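Local coordinates for extracellular ligand-binding receptor (Desulfohalobium retbaense DSM 5692, PDB 5ERE), which probably senses small molecules outside the cell, pairing a periplasmic-binding-protein domain that holds ketoleucine with a tandem PAS sensor region that holds cytosine, at residues 483-488 and 496-501. Residues are numbered along the deposited sequence; the frame is centred on the assembly and turned at random.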
loop_
_atom_site.group_PDB
_atom_site.type_symbol
_atom_site.label_atom_id
_atom_site.label_comp_id
_atom_site.label_asym_id
_atom_site.label_seq_id
_atom_site.Cartn_x
_atom_site.Cartn_y
_atom_site.Cartn_z
ATOM N N ASP A 483 8.077 -27.096 12.096
ATOM C CA ASP A 483 8.895 -28.048 11.333
ATOM C C ASP A 483 9.497 -27.492 10.041
ATOM O O ASP A 483 9.983 -28.265 9.229
ATOM C CB ASP A 483 8.064 -29.314 10.977
ATOM C CG ASP A 483 6.887 -29.034 10.032
ATOM O OD1 ASP A 483 6.817 -27.950 9.418
ATOM O OD2 ASP A 483 6.024 -29.929 9.882
ATOM N N GLY A 484 9.447 -26.182 9.816
ATOM C CA GLY A 484 9.984 -25.617 8.582
ATOM C C GLY A 484 9.086 -25.581 7.339
ATOM O O GLY A 484 9.428 -24.926 6.367
ATOM N N THR A 485 7.936 -26.241 7.361
ATOM C CA THR A 485 7.017 -26.210 6.211
ATOM C C THR A 485 6.414 -24.819 5.946
ATOM O O THR A 485 5.899 -24.144 6.849
ATOM C CB THR A 485 5.860 -27.195 6.405
ATOM O OG1 THR A 485 6.364 -28.464 6.833
ATOM C CG2 THR A 485 5.068 -27.369 5.117
ATOM N N THR A 486 6.491 -24.388 4.698
ATOM C CA THR A 486 5.866 -23.134 4.303
ATOM C C THR A 486 4.346 -23.255 4.254
ATOM O O THR A 486 3.803 -24.047 3.498
ATOM C CB THR A 486 6.393 -22.660 2.951
ATOM O OG1 THR A 486 7.799 -22.415 3.075
ATOM C CG2 THR A 486 5.711 -21.377 2.500
ATOM N N ILE A 487 3.680 -22.441 5.071
ATOM C CA ILE A 487 2.218 -22.407 5.119
ATOM C C ILE A 487 1.633 -21.352 4.220
ATOM O O ILE A 487 0.611 -21.556 3.616
ATOM C CB ILE A 487 1.710 -22.130 6.544
ATOM C CG1 ILE A 487 2.061 -23.301 7.431
ATOM C CG2 ILE A 487 0.155 -21.935 6.549
ATOM C CD1 ILE A 487 1.787 -22.994 8.889
ATOM N N TYR A 488 2.238 -20.184 4.195
ATOM C CA TYR A 488 1.785 -19.150 3.295
ATOM C C TYR A 488 3.001 -18.456 2.685
ATOM O O TYR A 488 3.964 -18.093 3.375
ATOM C CB TYR A 488 0.891 -18.089 3.979
ATOM C CG TYR A 488 0.669 -16.955 3.012
ATOM C CD1 TYR A 488 -0.139 -17.129 1.883
ATOM C CD2 TYR A 488 1.328 -15.743 3.168
ATOM C CE1 TYR A 488 -0.290 -16.119 0.946
ATOM C CE2 TYR A 488 1.163 -14.717 2.259
ATOM C CZ TYR A 488 0.352 -14.923 1.130
ATOM O OH TYR A 488 0.210 -13.929 0.188
ATOM N N GLY A 496 3.847 -25.603 1.051
ATOM C CA GLY A 496 3.940 -27.041 1.224
ATOM C C GLY A 496 5.386 -27.515 1.207
ATOM O O GLY A 496 5.659 -28.633 1.594
ATOM N N LYS A 497 6.302 -26.648 0.781
ATOM C CA LYS A 497 7.719 -26.984 0.728
ATOM C C LYS A 497 8.301 -26.809 2.098
ATOM O O LYS A 497 7.968 -25.849 2.805
ATOM C CB LYS A 497 8.501 -26.095 -0.240
ATOM C CG LYS A 497 7.969 -26.012 -1.641
ATOM C CD LYS A 497 7.886 -27.371 -2.291
ATOM C CE LYS A 497 7.577 -27.252 -3.785
ATOM N NZ LYS A 497 6.153 -27.588 -4.091
ATOM N N ASN A 498 9.170 -27.739 2.466
ATOM C CA ASN A 498 9.868 -27.663 3.721
ATOM C C ASN A 498 11.162 -26.885 3.523
ATOM O O ASN A 498 11.401 -26.332 2.443
ATOM C CB ASN A 498 10.138 -29.065 4.259
ATOM C CG ASN A 498 9.936 -29.154 5.753
ATOM O OD1 ASN A 498 10.742 -28.645 6.521
ATOM N ND2 ASN A 498 8.851 -29.802 6.174
ATOM N N ALA A 499 11.961 -26.803 4.582
ATOM C CA ALA A 499 13.306 -26.256 4.493
ATOM C C ALA A 499 14.301 -27.276 5.066
ATOM O O ALA A 499 15.498 -27.002 5.190
ATOM C CB ALA A 499 13.398 -24.929 5.221
ATOM N N PHE A 500 13.773 -28.448 5.419
ATOM C CA PHE A 500 14.573 -29.631 5.693
ATOM C C PHE A 500 14.125 -30.713 4.704
ATOM O O PHE A 500 13.525 -31.713 5.093
ATOM C CB PHE A 500 14.406 -30.092 7.144
ATOM N N ALA A 501 14.402 -30.481 3.419
ATOM C CA ALA A 501 14.037 -31.407 2.348
ATOM C C ALA A 501 14.690 -30.992 1.027
ATOM O O ALA A 501 15.612 -31.650 0.534
ATOM C CB ALA A 501 12.523 -31.469 2.190
#
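The carbonyl oxygen of K497 is met by three groups of 483-488. T486 N points almost straight at K497 O, 2.8 Å away with an N-H...O angle of 176°, T486 OG1 adds a weak bond to K497 O at 3.4 Å, and the CA-H of T485 contributes a softer contact. This fastens a surface loop to strand 486-488, an edge strand of the antiparallel sheet in the second half of the tandem PAS sensor region. T486 also returns a bond: T486 O takes G496 N at 2.9 Å, in the carbonyl plane. Because the strand residue gives to K497 but receives from G496, the pairing is not that of a regular antiparallel bridge.

On the preceding turn, T485 has OG1 beside its own backbone N (chi1 -47°), and both groups reach D483 OD1 from the same face of the carboxylate. T485 OG1 meets D483 OD1 at 2.7 Å from above the carboxylate plane, and the N-H of T485 bonds to the same oxygen, closing an Asx turn. The side chains of T485 and N498 cross at about a right angle, N498 ND2 coming 2.9 Å from T485 OG1 but too poorly angled for a hydrogen bond. At these backbone angles a CB on G484 would press on D483 O, which by itself calls for glycine, and it would meet N498 OD1 as well.

N498 makes a second Asx turn. With an alanine in its place the oxygen that takes the N-H groups of A499 and F500 is gone, and the turn is likely to be freer to shift. N498 OD1 accepts F500 N at 3.2 Å and A499 N at 2.9 Å.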